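Local atomic coordinates of enoyl-CoA hydratase subunit I (Geobacillus kaustophilus, PDB entry 2PBP), a protein that probably catalyses the reversible hydration of enoyl-CoA thioesters, a step of fatty-acid beta-oxidation. Residues V15-A21 / V52-R58. Sequence-based numbering, arbitrary orientation.
Sequences VGIIELA and VIVLTGR
Arg58 and Glu19 close the C-terminal end of a parallel strand pair, and the arginine repays following atom by atom. Arg58 CB sits against Leu20 O and Glu19 OE2, each 3.2 Å away; CG stays near that same carboxylate oxygen, and Arg58 CD still lies 3.9 Å from Glu19 OE2. The chain runs out with CG anti to the backbone N (chi1 -177°) and bends at chi3, which brings the guanidinium edge to the Glu19 carboxylate and one face to Ala21 CB. Arg58 NE donates to Glu19 OE2 (3.1 Å), reaching it from above the carboxylate plane, while Arg58 NH2 adds a weak bond to Glu19 OE1. The two flat groups of this salt bridge stand 77° apart. Upstream of it the backbones form a regular parallel ladder: Gly16, Ile18 and Leu20 each donate through N and accept through O, as in Ile18 N to Val54 O at 2.9 Å. Ile17 CD1 presses tightly on Val54 CB (3.3 Å), on the face packed by helix 186-198; on the opposite face Ile18 lies alongside Leu55 and itself packs on helix 31-46. Strand 15-20, helix 31-46 and strand 52-57 thus make a beta-alpha-beta crossover of the crotonase fold.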
ATOM      1  N   VAL A  15     -13.578   7.252  19.982  1.00  7.84           N
ATOM      2  CA  VAL A  15     -12.157   6.929  20.081  1.00  7.58           C
ATOM      3  C   VAL A  15     -11.815   6.336  21.448  1.00  9.59           C
ATOM      4  O   VAL A  15     -12.098   6.937  22.485  1.00 11.10           O
ATOM      5  CB  VAL A  15     -11.282   8.195  19.853  1.00  5.65           C
ATOM      6  CG1 VAL A  15      -9.800   7.844  19.963  1.00  6.92           C
ATOM      7  CG2 VAL A  15     -11.580   8.789  18.482  1.00  7.73           C
ATOM      8  N   GLY A  16     -11.219   5.146  21.443  1.00  9.32           N
ATOM      9  CA  GLY A  16     -10.834   4.511  22.688  1.00  8.79           C
ATOM     10  C   GLY A  16      -9.358   4.788  22.903  1.00 11.45           C
ATOM     11  O   GLY A  16      -8.549   4.584  21.999  1.00 10.51           O
ATOM     12  N   ILE A  17      -9.011   5.265  24.095  1.00  8.12           N
ATOM     13  CA  ILE A  17      -7.622   5.578  24.410  1.00  9.25           C
ATOM     14  C   ILE A  17      -7.061   4.640  25.475  1.00  8.55           C
ATOM     15  O   ILE A  17      -7.688   4.404  26.507  1.00  9.24           O
ATOM     16  CB  ILE A  17      -7.469   7.041  24.927  1.00 10.87           C
ATOM     17  CG1 ILE A  17      -8.078   8.026  23.925  1.00 14.96           C
ATOM     18  CG2 ILE A  17      -6.001   7.363  25.164  1.00 12.41           C
ATOM     19  CD1 ILE A  17      -7.503   8.033  22.491  1.00 13.93           C
ATOM     20  N   ILE A  18      -5.878   4.100  25.210  1.00  7.59           N
ATOM     21  CA  ILE A  18      -5.214   3.236  26.170  1.00  8.10           C
ATOM     22  C   ILE A  18      -3.878   3.903  26.483  1.00 10.48           C
ATOM     23  O   ILE A  18      -3.014   4.040  25.614  1.00 10.16           O
ATOM     24  CB  ILE A  18      -4.972   1.824  25.604  1.00  8.01           C
ATOM     25  CG1 ILE A  18      -6.320   1.131  25.358  1.00  8.59           C
ATOM     26  CG2 ILE A  18      -4.122   1.021  26.573  1.00  9.07           C
ATOM     27  CD1 ILE A  18      -6.249  -0.124  24.491  1.00 13.93           C
ATOM     28  N   GLU A  19      -3.727   4.342  27.725  1.00  9.21           N
ATOM     29  CA  GLU A  19      -2.511   5.011  28.155  1.00  9.40           C
ATOM     30  C   GLU A  19      -1.694   4.106  29.065  1.00  8.14           C
ATOM     31  O   GLU A  19      -2.170   3.688  30.121  1.00  9.44           O
ATOM     32  CB  GLU A  19      -2.872   6.312  28.889  1.00 12.87           C
ATOM     33  CG  GLU A  19      -1.717   6.972  29.625  1.00 20.24           C
ATOM     34  CD  GLU A  19      -2.150   8.214  30.390  1.00 25.53           C
ATOM     35  OE1 GLU A  19      -3.314   8.256  30.845  1.00 30.25           O
ATOM     36  OE2 GLU A  19      -1.325   9.138  30.551  1.00 25.79           O
ATOM     37  N   LEU A  20      -0.474   3.780  28.644  1.00  6.53           N
ATOM     38  CA  LEU A  20       0.394   2.950  29.476  1.00  8.15           C
ATOM     39  C   LEU A  20       0.641   3.819  30.704  1.00  8.99           C
ATOM     40  O   LEU A  20       1.044   4.979  30.573  1.00  9.38           O
ATOM     41  CB  LEU A  20       1.707   2.642  28.750  1.00  6.99           C
ATOM     42  CG  LEU A  20       1.546   2.055  27.343  1.00 11.98           C
ATOM     43  CD1 LEU A  20       2.894   1.564  26.832  1.00 10.12           C
ATOM     44  CD2 LEU A  20       0.546   0.912  27.372  1.00 11.79           C
ATOM     45  N   ALA A  21       0.399   3.263  31.887  1.00 10.17           N
ATOM     46  CA  ALA A  21       0.530   4.029  33.121  1.00 12.46           C
ATOM     47  C   ALA A  21       1.598   3.609  34.129  1.00 12.38           C
ATOM     48  O   ALA A  21       1.321   3.523  35.328  1.00 13.24           O
ATOM     49  CB  ALA A  21      -0.827   4.087  33.815  1.00 10.35           C
ATOM     50  N   VAL A  52     -11.921   3.844  16.558  1.00  5.75           N
ATOM     51  CA  VAL A  52     -10.472   4.019  16.486  1.00  6.22           C
ATOM     52  C   VAL A  52      -9.884   3.832  17.879  1.00  5.45           C
ATOM     53  O   VAL A  52     -10.465   4.266  18.876  1.00  8.10           O
ATOM     54  CB  VAL A  52     -10.085   5.434  15.976  1.00  4.70           C
ATOM     55  CG1 VAL A  52      -8.573   5.519  15.760  1.00  6.80           C
ATOM     56  CG2 VAL A  52     -10.822   5.750  14.681  1.00  5.77           C
ATOM     57  N   ILE A  53      -8.736   3.170  17.941  1.00  6.33           N
ATOM     58  CA  ILE A  53      -8.049   2.929  19.200  1.00  5.83           C
ATOM     59  C   ILE A  53      -6.713   3.657  19.140  1.00  7.78           C
ATOM     60  O   ILE A  53      -5.978   3.537  18.159  1.00  8.14           O
ATOM     61  CB  ILE A  53      -7.788   1.419  19.413  1.00  6.26           C
ATOM     62  CG1 ILE A  53      -9.120   0.667  19.482  1.00  6.83           C
ATOM     63  CG2 ILE A  53      -6.961   1.198  20.677  1.00  6.43           C
ATOM     64  CD1 ILE A  53      -9.010  -0.850  19.347  1.00 13.93           C
ATOM     65  N   VAL A  54      -6.410   4.419  20.184  1.00  7.06           N
ATOM     66  CA  VAL A  54      -5.152   5.153  20.255  1.00  5.82           C
ATOM     67  C   VAL A  54      -4.336   4.660  21.445  1.00  5.91           C
ATOM     68  O   VAL A  54      -4.854   4.556  22.556  1.00  6.39           O
ATOM     69  CB  VAL A  54      -5.392   6.675  20.415  1.00  5.81           C
ATOM     70  CG1 VAL A  54      -4.068   7.394  20.669  1.00  6.07           C
ATOM     71  CG2 VAL A  54      -6.060   7.229  19.166  1.00  6.68           C
ATOM     72  N   LEU A  55      -3.071   4.339  21.196  1.00  6.23           N
ATOM     73  CA  LEU A  55      -2.174   3.880  22.249  1.00  6.53           C
ATOM     74  C   LEU A  55      -1.152   4.979  22.494  1.00  7.18           C
ATOM     75  O   LEU A  55      -0.624   5.565  21.548  1.00  6.35           O
ATOM     76  CB  LEU A  55      -1.422   2.615  21.830  1.00  6.99           C
ATOM     77  CG  LEU A  55      -2.189   1.367  21.398  1.00  9.00           C
ATOM     78  CD1 LEU A  55      -1.190   0.241  21.162  1.00  8.79           C
ATOM     79  CD2 LEU A  55      -3.197   0.972  22.462  1.00 10.11           C
ATOM     80  N   THR A  56      -0.876   5.259  23.761  1.00  4.26           N
ATOM     81  CA  THR A  56       0.109   6.273  24.094  1.00  6.10           C
ATOM     82  C   THR A  56       0.665   5.991  25.484  1.00  6.55           C
ATOM     83  O   THR A  56       0.115   5.178  26.229  1.00  7.53           O
ATOM     84  CB  THR A  56      -0.505   7.691  24.039  1.00  6.66           C
ATOM     85  OG1 THR A  56       0.546   8.660  23.963  1.00  8.54           O
ATOM     86  CG2 THR A  56      -1.348   7.964  25.278  1.00  8.53           C
ATOM     87  N   GLY A  57       1.764   6.650  25.828  1.00  6.79           N
ATOM     88  CA  GLY A  57       2.366   6.430  27.128  1.00  9.24           C
ATOM     89  C   GLY A  57       2.335   7.642  28.034  1.00 10.46           C
ATOM     90  O   GLY A  57       2.353   8.783  27.574  1.00 12.43           O
ATOM     91  N   ARG A  58       2.279   7.390  29.336  1.00 11.85           N
ATOM     92  CA  ARG A  58       2.266   8.463  30.317  1.00 12.60           C
ATOM     93  C   ARG A  58       3.714   8.806  30.646  1.00 13.38           C
ATOM     94  O   ARG A  58       4.577   7.929  30.669  1.00 12.38           O
ATOM     95  CB  ARG A  58       1.529   8.006  31.577  1.00 15.93           C
ATOM     96  CG  ARG A  58       1.390   9.070  32.655  1.00 19.73           C
ATOM     97  CD  ARG A  58       0.600   8.533  33.844  1.00 22.90           C
ATOM     98  NE  ARG A  58      -0.773   8.189  33.482  1.00 22.65           N
ATOM     99  CZ  ARG A  58      -1.645   7.625  34.313  1.00 24.82           C
ATOM    100  NH1 ARG A  58      -1.286   7.335  35.557  1.00 26.49           N
ATOM    101  NH2 ARG A  58      -2.876   7.356  33.904  1.00 21.85           N
TER